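PDB 6BHC: pseudopodium-enriched atypical kinase 1 from Homo sapiens, which is a pseudokinase of the tyrosine kinase class, with an unusual catalytic cleft and a dimerizing kinase fold, and probably acts largely as a signalling scaffold. Local coordinates for residues 72-77 and 130-135; 86-91 and 147-152; 203-208 and 240-245. The protein carries 1 engineered substitution. One frame throughout, in Å; residues are numbered along the deposited sequence.

Contact 1: residues 72-77 and 130-135; sequences VYYTAS and NRLLPW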
loop_
_atom_site.group_PDB
_atom_site.type_symbol
_atom_site.label_atom_id
_atom_site.label_comp_id
_atom_site.label_asym_id
_atom_site.label_seq_id
_atom_site.Cartn_x
_atom_site.Cartn_y
_atom_site.Cartn_z
ATOM N N VAL A 72 -5.048 -38.055 -15.560
ATOM C CA VAL A 72 -6.333 -37.382 -15.683
ATOM C C VAL A 72 -6.700 -36.831 -14.312
ATOM O O VAL A 72 -6.347 -37.409 -13.278
ATOM C CB VAL A 72 -7.424 -38.333 -16.232
ATOM C CG1 VAL A 72 -7.753 -39.428 -15.224
ATOM C CG2 VAL A 72 -8.667 -37.562 -16.626
ATOM N N TYR A 73 -7.387 -35.692 -14.303
ATOM C CA TYR A 73 -7.698 -34.974 -13.074
ATOM C C TYR A 73 -9.202 -34.887 -12.865
ATOM O O TYR A 73 -9.960 -34.660 -13.814
ATOM C CB TYR A 73 -7.113 -33.561 -13.091
ATOM C CG TYR A 73 -5.615 -33.506 -12.921
ATOM C CD1 TYR A 73 -5.043 -33.450 -11.656
ATOM C CD2 TYR A 73 -4.772 -33.496 -14.024
ATOM C CE1 TYR A 73 -3.672 -33.390 -11.496
ATOM C CE2 TYR A 73 -3.401 -33.437 -13.874
ATOM C CZ TYR A 73 -2.857 -33.385 -12.609
ATOM O OH TYR A 73 -1.493 -33.327 -12.455
ATOM N N TYR A 74 -9.624 -35.048 -11.612
ATOM C CA TYR A 74 -11.021 -34.909 -11.227
ATOM C C TYR A 74 -11.102 -34.111 -9.936
ATOM O O TYR A 74 -10.392 -34.415 -8.973
ATOM C CB TYR A 74 -11.690 -36.274 -11.033
ATOM C CG TYR A 74 -11.901 -37.063 -12.304
ATOM C CD1 TYR A 74 -10.921 -37.922 -12.783
ATOM C CD2 TYR A 74 -13.088 -36.961 -13.017
ATOM C CE1 TYR A 74 -11.112 -38.650 -13.942
ATOM C CE2 TYR A 74 -13.291 -37.685 -14.176
ATOM C CZ TYR A 74 -12.299 -38.527 -14.635
ATOM O OH TYR A 74 -12.495 -39.249 -15.789
ATOM N N THR A 75 -11.959 -33.095 -9.918
ATOM C CA THR A 75 -12.243 -32.391 -8.678
ATOM C C THR A 75 -13.009 -33.308 -7.734
ATOM O O THR A 75 -13.909 -34.041 -8.151
ATOM C CB THR A 75 -13.049 -31.121 -8.950
ATOM O OG1 THR A 75 -14.307 -31.470 -9.538
ATOM C CG2 THR A 75 -12.293 -30.209 -9.900
ATOM N N ALA A 76 -12.644 -33.274 -6.455
ATOM C CA ALA A 76 -13.214 -34.197 -5.487
ATOM C C ALA A 76 -13.420 -33.498 -4.152
ATOM O O ALA A 76 -12.758 -32.508 -3.831
ATOM C CB ALA A 76 -12.328 -35.433 -5.297
ATOM N N SER A 77 -14.354 -34.040 -3.376
ATOM C CA SER A 77 -14.621 -33.604 -2.011
ATOM C C SER A 77 -14.085 -34.674 -1.066
ATOM O O SER A 77 -14.631 -35.780 -1.000
ATOM C CB SER A 77 -16.116 -33.373 -1.795
ATOM O OG SER A 77 -16.413 -33.175 -0.425
ATOM N N ASN A 130 -12.894 -48.109 -15.397
ATOM C CA ASN A 130 -12.367 -47.781 -16.716
ATOM C C ASN A 130 -13.107 -46.618 -17.363
ATOM O O ASN A 130 -12.533 -45.940 -18.223
ATOM C CB ASN A 130 -12.430 -49.008 -17.630
ATOM C CG ASN A 130 -11.465 -50.100 -17.214
ATOM O OD1 ASN A 130 -10.909 -50.070 -16.115
ATOM N ND2 ASN A 130 -11.263 -51.073 -18.094
ATOM N N ARG A 131 -14.361 -46.370 -16.974
ATOM C CA ARG A 131 -15.116 -45.274 -17.568
ATOM C C ARG A 131 -14.499 -43.915 -17.261
ATOM O O ARG A 131 -14.740 -42.955 -18.001
ATOM C CB ARG A 131 -16.564 -45.316 -17.085
ATOM C CG ARG A 131 -16.709 -45.280 -15.574
ATOM C CD ARG A 131 -18.170 -45.305 -15.159
ATOM N NE ARG A 131 -18.321 -45.278 -13.707
ATOM C CZ ARG A 131 -18.342 -44.165 -12.980
ATOM N NH1 ARG A 131 -18.223 -42.983 -13.571
ATOM N NH2 ARG A 131 -18.482 -44.232 -11.663
ATOM N N LEU A 132 -13.706 -43.811 -16.192
ATOM C CA LEU A 132 -13.043 -42.554 -15.868
ATOM C C LEU A 132 -11.790 -42.340 -16.705
ATOM O O LEU A 132 -11.412 -41.192 -16.966
ATOM C CB LEU A 132 -12.690 -42.515 -14.380
ATOM C CG LEU A 132 -13.858 -42.570 -13.394
ATOM C CD1 LEU A 132 -13.337 -42.680 -11.968
ATOM C CD2 LEU A 132 -14.738 -41.341 -13.563
ATOM N N LEU A 133 -11.144 -43.420 -17.135
ATOM C CA LEU A 133 -9.897 -43.325 -17.881
ATOM C C LEU A 133 -10.191 -43.271 -19.373
ATOM O O LEU A 133 -10.832 -44.191 -19.900
ATOM C CB LEU A 133 -9.001 -44.508 -17.574
ATOM C CG LEU A 133 -8.740 -44.744 -16.089
ATOM C CD1 LEU A 133 -7.913 -45.998 -15.893
ATOM C CD2 LEU A 133 -8.051 -43.537 -15.476
ATOM N N PRO A 134 -9.754 -42.230 -20.085
ATOM C CA PRO A 134 -10.009 -42.186 -21.532
ATOM C C PRO A 134 -9.238 -43.236 -22.310
ATOM O O PRO A 134 -9.699 -43.654 -23.379
ATOM C CB PRO A 134 -9.576 -40.765 -21.924
ATOM C CG PRO A 134 -9.524 -39.997 -20.636
ATOM C CD PRO A 134 -9.141 -40.989 -19.588
ATOM N N TRP A 135 -8.086 -43.679 -21.811
ATOM C CA TRP A 135 -7.245 -44.635 -22.521
ATOM C C TRP A 135 -7.611 -46.085 -22.229
ATOM O O TRP A 135 -6.831 -46.985 -22.556
ATOM C CB TRP A 135 -5.769 -44.394 -22.183
ATOM C CG TRP A 135 -5.435 -44.604 -20.735
ATOM C CD1 TRP A 135 -5.098 -45.781 -20.132
ATOM C CD2 TRP A 135 -5.404 -43.605 -19.708
ATOM N NE1 TRP A 135 -4.862 -45.578 -18.794
ATOM C CE2 TRP A 135 -5.043 -44.250 -18.509
ATOM C CE3 TRP A 135 -5.647 -42.228 -19.687
ATOM C CZ2 TRP A 135 -4.919 -43.565 -17.301
ATOM C CZ3 TRP A 135 -5.524 -41.550 -18.487
ATOM C CH2 TRP A 135 -5.164 -42.220 -17.311
#

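Contact 2: residues 86-91 and 147-152; sequences YAVKIC and VVITRE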
loop_
_atom_site.group_PDB
_atom_site.type_symbol
_atom_site.label_atom_id
_atom_site.label_comp_id
_atom_site.label_asym_id
_atom_site.label_seq_id
_atom_site.Cartn_x
_atom_site.Cartn_y
_atom_site.Cartn_z
ATOM N N TYR A 86 -9.789 -30.119 -3.599
ATOM C CA TYR A 86 -8.916 -31.260 -3.815
ATOM C C TYR A 86 -9.105 -31.761 -5.236
ATOM O O TYR A 86 -10.215 -31.718 -5.774
ATOM C CB TYR A 86 -9.198 -32.396 -2.820
ATOM C CG TYR A 86 -8.764 -32.109 -1.400
ATOM C CD1 TYR A 86 -7.453 -32.331 -0.994
ATOM C CD2 TYR A 86 -9.668 -31.632 -0.459
ATOM C CE1 TYR A 86 -7.054 -32.075 0.306
ATOM C CE2 TYR A 86 -9.278 -31.374 0.842
ATOM C CZ TYR A 86 -7.971 -31.598 1.220
ATOM O OH TYR A 86 -7.582 -31.342 2.515
ATOM N N ALA A 87 -8.016 -32.228 -5.839
ATOM C CA ALA A 87 -8.040 -32.815 -7.170
ATOM C C ALA A 87 -7.453 -34.217 -7.099
ATOM O O ALA A 87 -6.418 -34.429 -6.458
ATOM C CB ALA A 87 -7.260 -31.957 -8.168
ATOM N N VAL A 88 -8.120 -35.167 -7.746
ATOM C CA VAL A 88 -7.675 -36.553 -7.801
ATOM C C VAL A 88 -6.907 -36.750 -9.099
ATOM O O VAL A 88 -7.459 -36.571 -10.192
ATOM C CB VAL A 88 -8.859 -37.528 -7.702
ATOM C CG1 VAL A 88 -8.410 -38.935 -8.037
ATOM C CG2 VAL A 88 -9.468 -37.476 -6.310
ATOM N N LYS A 89 -5.632 -37.109 -8.982
ATOM C CA LYS A 89 -4.757 -37.308 -10.132
ATOM C C LYS A 89 -4.566 -38.807 -10.340
ATOM O O LYS A 89 -3.929 -39.477 -9.521
ATOM C CB LYS A 89 -3.420 -36.599 -9.914
ATOM C CG LYS A 89 -2.440 -36.735 -11.062
ATOM C CD LYS A 89 -1.103 -36.082 -10.739
ATOM C CE LYS A 89 -0.120 -36.243 -11.889
ATOM N NZ LYS A 89 1.183 -35.572 -11.617
ATOM N N ILE A 90 -5.118 -39.328 -11.431
ATOM C CA ILE A 90 -5.056 -40.750 -11.753
ATOM C C ILE A 90 -4.009 -40.931 -12.845
ATOM O O ILE A 90 -4.248 -40.602 -14.011
ATOM C CB ILE A 90 -6.422 -41.291 -12.195
ATOM C CG1 ILE A 90 -7.513 -40.871 -11.209
ATOM C CG2 ILE A 90 -6.377 -42.808 -12.313
ATOM C CD1 ILE A 90 -8.905 -41.297 -11.627
ATOM N N CYS A 91 -2.853 -41.474 -12.476
ATOM C CA CYS A 91 -1.712 -41.547 -13.374
ATOM C C CYS A 91 -1.890 -42.660 -14.406
ATOM O O CYS A 91 -2.653 -43.611 -14.214
ATOM C CB CYS A 91 -0.427 -41.757 -12.572
ATOM S SG CYS A 91 -0.148 -40.475 -11.324
ATOM N N VAL A 147 -2.982 -43.234 -7.593
ATOM C CA VAL A 147 -3.827 -42.061 -7.411
ATOM C C VAL A 147 -3.075 -41.056 -6.554
ATOM O O VAL A 147 -2.615 -41.389 -5.456
ATOM C CB VAL A 147 -5.176 -42.432 -6.770
ATOM C CG1 VAL A 147 -5.991 -41.179 -6.494
ATOM C CG2 VAL A 147 -5.945 -43.388 -7.671
ATOM N N VAL A 148 -2.949 -39.831 -7.054
ATOM C CA VAL A 148 -2.260 -38.753 -6.359
ATOM C C VAL A 148 -3.273 -37.660 -6.043
ATOM O O VAL A 148 -4.157 -37.368 -6.856
ATOM C CB VAL A 148 -1.089 -38.199 -7.198
ATOM C CG1 VAL A 148 -0.311 -37.150 -6.419
ATOM C CG2 VAL A 148 -0.173 -39.333 -7.639
ATOM N N ILE A 149 -3.150 -37.068 -4.858
ATOM C CA ILE A 149 -4.037 -36.004 -4.404
ATOM C C ILE A 149 -3.246 -34.704 -4.369
ATOM O O ILE A 149 -2.109 -34.675 -3.881
ATOM C CB ILE A 149 -4.638 -36.320 -3.023
ATOM C CG1 ILE A 149 -5.249 -37.723 -3.018
ATOM C CG2 ILE A 149 -5.688 -35.287 -2.644
ATOM C CD1 ILE A 149 -6.328 -37.920 -4.059
ATOM N N THR A 150 -3.843 -33.632 -4.888
ATOM C CA THR A 150 -3.218 -32.318 -4.887
ATOM C C THR A 150 -4.249 -31.268 -4.502
ATOM O O THR A 150 -5.446 -31.427 -4.758
ATOM C CB THR A 150 -2.601 -31.974 -6.254
ATOM O OG1 THR A 150 -2.080 -30.640 -6.225
ATOM C CG2 THR A 150 -3.641 -32.086 -7.360
ATOM N N ARG A 151 -3.774 -30.190 -3.875
ATOM C CA ARG A 151 -4.649 -29.105 -3.450
ATOM C C ARG A 151 -4.794 -28.008 -4.495
ATOM O O ARG A 151 -5.736 -27.212 -4.408
ATOM C CB ARG A 151 -4.141 -28.494 -2.139
ATOM C CG ARG A 151 -4.219 -29.435 -0.945
ATOM C CD ARG A 151 -3.893 -28.718 0.359
ATOM N NE ARG A 151 -4.184 -29.550 1.525
ATOM C CZ ARG A 151 -3.283 -30.289 2.164
ATOM N NH1 ARG A 151 -3.643 -31.015 3.214
ATOM N NH2 ARG A 151 -2.021 -30.301 1.756
ATOM N N GLU A 152 -3.892 -27.942 -5.472
ATOM C CA GLU A 152 -3.986 -26.972 -6.563
ATOM C C GLU A 152 -4.715 -27.645 -7.718
ATOM O O GLU A 152 -4.142 -28.468 -8.437
ATOM C CB GLU A 152 -2.603 -26.483 -6.982
ATOM C CG GLU A 152 -1.872 -25.661 -5.924
ATOM C CD GLU A 152 -1.273 -26.514 -4.820
ATOM O OE1 GLU A 152 -0.998 -27.707 -5.069
ATOM O OE2 GLU A 152 -1.081 -25.990 -3.701
#

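Contact 3: residues 203-208 and 240-245; sequences DLRLEN and VSNFSQ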
loop_
_atom_site.group_PDB
_atom_site.type_symbol
_atom_site.label_atom_id
_atom_site.label_comp_id
_atom_site.label_asym_id
_atom_site.label_seq_id
_atom_site.Cartn_x
_atom_site.Cartn_y
_atom_site.Cartn_z
ATOM N N ASP A 203 11.109 -33.504 -20.258
ATOM C CA ASP A 203 9.852 -33.795 -20.941
ATOM C C ASP A 203 8.949 -32.565 -20.883
ATOM O O ASP A 203 7.775 -32.639 -20.517
ATOM C CB ASP A 203 9.174 -35.023 -20.337
ATOM C CG ASP A 203 8.065 -35.569 -21.219
ATOM O OD1 ASP A 203 8.168 -35.428 -22.457
ATOM O OD2 ASP A 203 7.095 -36.137 -20.676
ATOM N N LEU A 204 9.498 -31.410 -21.248
ATOM C CA LEU A 204 8.753 -30.156 -21.225
ATOM C C LEU A 204 7.853 -30.103 -22.454
ATOM O O LEU A 204 8.295 -29.761 -23.552
ATOM C CB LEU A 204 9.706 -28.969 -21.177
ATOM C CG LEU A 204 10.492 -28.812 -19.873
ATOM C CD1 LEU A 204 11.467 -27.648 -19.963
ATOM C CD2 LEU A 204 9.540 -28.629 -18.699
ATOM N N ARG A 205 6.584 -30.453 -22.268
ATOM C CA ARG A 205 5.580 -30.379 -23.319
ATOM C C ARG A 205 4.378 -29.607 -22.798
ATOM O O ARG A 205 4.132 -29.553 -21.590
ATOM C CB ARG A 205 5.168 -31.780 -23.800
ATOM C CG ARG A 205 6.262 -32.489 -24.590
ATOM C CD ARG A 205 5.865 -33.896 -25.024
ATOM N NE ARG A 205 5.850 -34.839 -23.910
ATOM C CZ ARG A 205 4.748 -35.387 -23.405
ATOM N NH1 ARG A 205 3.564 -35.095 -23.922
ATOM N NH2 ARG A 205 4.832 -36.235 -22.390
ATOM N N LEU A 206 3.633 -28.997 -23.724
ATOM C CA LEU A 206 2.554 -28.096 -23.326
ATOM C C LEU A 206 1.471 -28.820 -22.536
ATOM O O LEU A 206 0.808 -28.207 -21.692
ATOM C CB LEU A 206 1.957 -27.413 -24.557
ATOM C CG LEU A 206 2.872 -26.425 -25.288
ATOM C CD1 LEU A 206 2.147 -25.770 -26.455
ATOM C CD2 LEU A 206 3.406 -25.373 -24.328
ATOM N N GLU A 207 1.280 -30.116 -22.783
ATOM C CA GLU A 207 0.309 -30.894 -22.024
ATOM C C GLU A 207 0.810 -31.273 -20.635
ATOM O O GLU A 207 0.032 -31.816 -19.842
ATOM C CB GLU A 207 -0.081 -32.159 -22.799
ATOM C CG GLU A 207 1.089 -33.023 -23.254
ATOM C CD GLU A 207 1.672 -32.588 -24.591
ATOM O OE1 GLU A 207 1.403 -31.447 -25.025
ATOM O OE2 GLU A 207 2.399 -33.393 -25.212
ATOM N N ASN A 208 2.075 -31.001 -20.319
ATOM C CA ASN A 208 2.616 -31.223 -18.986
ATOM C C ASN A 208 2.620 -29.959 -18.137
ATOM O O ASN A 208 2.994 -30.017 -16.962
ATOM C CB ASN A 208 4.037 -31.792 -19.077
ATOM C CG ASN A 208 4.069 -33.189 -19.670
ATOM O OD1 ASN A 208 3.148 -33.980 -19.473
ATOM N ND2 ASN A 208 5.134 -33.499 -20.402
ATOM N N VAL A 240 4.424 -26.716 -13.340
ATOM C CA VAL A 240 5.161 -27.750 -14.059
ATOM C C VAL A 240 4.880 -29.096 -13.408
ATOM O O VAL A 240 4.981 -29.241 -12.185
ATOM C CB VAL A 240 6.668 -27.444 -14.067
ATOM C CG1 VAL A 240 7.411 -28.458 -14.923
ATOM C CG2 VAL A 240 6.926 -26.028 -14.559
ATOM N N SER A 241 4.531 -30.088 -14.224
ATOM C CA SER A 241 4.186 -31.406 -13.719
ATOM C C SER A 241 4.834 -32.467 -14.596
ATOM O O SER A 241 5.568 -32.161 -15.543
ATOM C CB SER A 241 2.666 -31.599 -13.665
ATOM O OG SER A 241 2.124 -31.670 -14.971
ATOM N N ASN A 242 4.549 -33.726 -14.263
ATOM C CA ASN A 242 5.038 -34.890 -14.990
ATOM C C ASN A 242 6.558 -34.963 -14.977
ATOM O O ASN A 242 7.218 -34.573 -15.947
ATOM C CB ASN A 242 4.518 -34.892 -16.427
ATOM C CG ASN A 242 4.782 -36.205 -17.131
ATOM O OD1 ASN A 242 5.227 -37.172 -16.512
ATOM N ND2 ASN A 242 4.495 -36.254 -18.427
ATOM N N PHE A 243 7.118 -35.479 -13.885
ATOM C CA PHE A 243 8.554 -35.684 -13.749
ATOM C C PHE A 243 8.953 -37.134 -14.004
ATOM O O PHE A 243 9.888 -37.641 -13.374
ATOM C CB PHE A 243 9.019 -35.234 -12.364
ATOM C CG PHE A 243 9.011 -33.743 -12.179
ATOM C CD1 PHE A 243 7.825 -33.061 -11.961
ATOM C CD2 PHE A 243 10.194 -33.023 -12.223
ATOM C CE1 PHE A 243 7.818 -31.690 -11.793
ATOM C CE2 PHE A 243 10.195 -31.651 -12.056
ATOM C CZ PHE A 243 9.006 -30.984 -11.840
ATOM N N SER A 244 8.262 -37.812 -14.925
ATOM C CA SER A 244 8.557 -39.217 -15.191
ATOM C C SER A 244 9.889 -39.393 -15.908
ATOM O O SER A 244 10.534 -40.437 -15.764
ATOM C CB SER A 244 7.432 -39.843 -16.016
ATOM O OG SER A 244 6.171 -39.637 -15.405
ATOM N N GLN A 245 10.312 -38.398 -16.686
ATOM C CA GLN A 245 11.563 -38.456 -17.431
ATOM C C GLN A 245 12.678 -37.663 -16.761
ATOM O O GLN A 245 13.736 -37.469 -17.366
ATOM C CB GLN A 245 11.352 -37.937 -18.855
ATOM C CG GLN A 245 10.140 -38.511 -19.572
ATOM C CD GLN A 245 10.389 -39.893 -20.135
ATOM O OE1 GLN A 245 10.244 -40.897 -19.438
ATOM N NE2 GLN A 245 10.763 -39.952 -21.408
#

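Contact 1: residues 72-77 and 130-135
Y74 and L132 share the hydrogen bond of this contact, which fastens the second strand of the kinase N-lobe sheet to the loop leading from strand 123-128 to strand 143-150. The phenol OH of Y74 gives its proton to the carbonyl O of L132 at 2.5 Å. The donor lies in the carbonyl plane and uses a lone pair, with a C=O...donor angle of 119°, and the oxygen in turn sits at the edge of the tyrosine ring, so both flat groups are turned to suit the bond.

Apolar packing surrounds this polar link. The L132 side chain crosses the phenol obliquely: CB lies 3.6 Å from Y74 OH, and methyl CD2 approaches Y74 CZ at 3.9 Å. Farther back along the strand, V72 places CG1 between its backbone N and carbonyl carbon (chi1 68°), and that methyl reaches the loop. It meets L133 CD2 at 4.1 Å, the two side chains crossing at about a right angle, and W135 CH2 at 4.3 Å. L133 CB lies over the indole face of W135, and I90 of the next strand packs on both V72 and L133.

Strand and loop are thus joined without sheet pairing: a buried tyrosine hydroxyl satisfies a loop carbonyl, and L133 and W135 meet V72 CG1 from the loop side, adding apolar packing to the one hydrogen bond.

Contact 2: residues 86-91 and 147-152
V88 and V147 each hold CG1 anti to the backbone N (chi1 169° and 176°), and these two methyls meet at 3.6 Å on one face of the sheet, where V88 also lies alongside I149. On the other face K89 and V148 leave the sheet side by side, pointing the same way. Their CB atoms are 3.9 Å apart, and the lysine chain, extended throughout, carries K89 CD past V148 CB at 4.1 Å. At the strand's start, Y86 CD1 touches I149 CG2.

Beneath these side chains two antiparallel hydrogen-bonded pairs hold the strands together. K89 N donates to V148 O at 2.6 Å, and V148 N returns a bond to K89 O at 2.7 Å; A87 N to T150 O (2.9 Å) and T150 N to A87 O (3.1 Å) repeat the arrangement. V88 with I149 and I90 with V147 are the non-hydrogen-bonded pairs. Where the pairing ends, the guanidinium of R151 lies beside the Y86 ring, the planes 52° apart, while its NH1 is bonded to D45 O.

These are the third and fifth strands of a kinase N-lobe, and by sequence K89 matches the lysine of the VAIK motif. Its NZ forms a salt bridge with D70 and a hydrogen bond with Q118. The two short bonds at its backbone, with V148 alongside its stem, are consistent with a well-defined backbone position for a side chain that reaches D70 and Q118.

Contact 3: residues 203-208 and 240-245
N208 and N242 meet with their amide planes 81° apart, at the junction of two signature kinase motifs: the catalytic loop, whose HRD-like sequence includes D203, and the segment N242-F243-S244, which by sequence takes the place of DFG. N242 ND2 donates to N208 OD1 at 2.8 Å. The acceptor lies in the plane of the N242 amide, but ND2 stands above the carbonyl plane of N208, off its lone pairs. The other polar atom, N242 OD1, accepts from S244 OG at 2.9 Å.

The carboxylate plane of D203 is 79° from that of the N242 amide, and the approach of D203 OD2 to N242 ND2 is too poorly angled to be a hydrogen bond. The carboxylate is gripped instead within its own loop: R205 comes side-on, NE to OD1 and NH2 to OD2 of D203, both met from the syn side. N208 ND2 lies above one face of that guanidinium, toward its rim, and bonds to the carbonyl O of D203 at 2.8 Å, so the two ends of one amide tie the loop to itself and to N242. The stem of D203 also packs across Q245, CB to CG.

Next in the chain, F243 stacks edge-to-face with H201. At S241 the backbone N and the hydroxyl converge on one acceptor: S241 N reaches N208 O at 3.1 Å, while S241 OG donates to the same oxygen at 2.7 Å from above the carbonyl plane.

In the fold
From the N terminus, strand 71-78 opens contact 1 and strand 85-91 opens contact 2 before either has closed. The loop at 130-135 then closes contact 1, and strand 143-150 closes contact 2, so the two cross along the chain. In space they adjoin, centres about 10 Å apart: their opening strands are neighbours in one antiparallel sheet, and Y74 O lies 2.7 Å from V88 N, a probable hydrogen bond. Contact 3 follows in series, bringing 240-245 back onto 203-208 across the chain running through strand 209-212 to the end of strand 237-240. Contact 2 pairs strands of the N-lobe sheet, contact 1 lays loop 130-135 against it, and contact 3 joins the catalytic-loop and DFG-like segments.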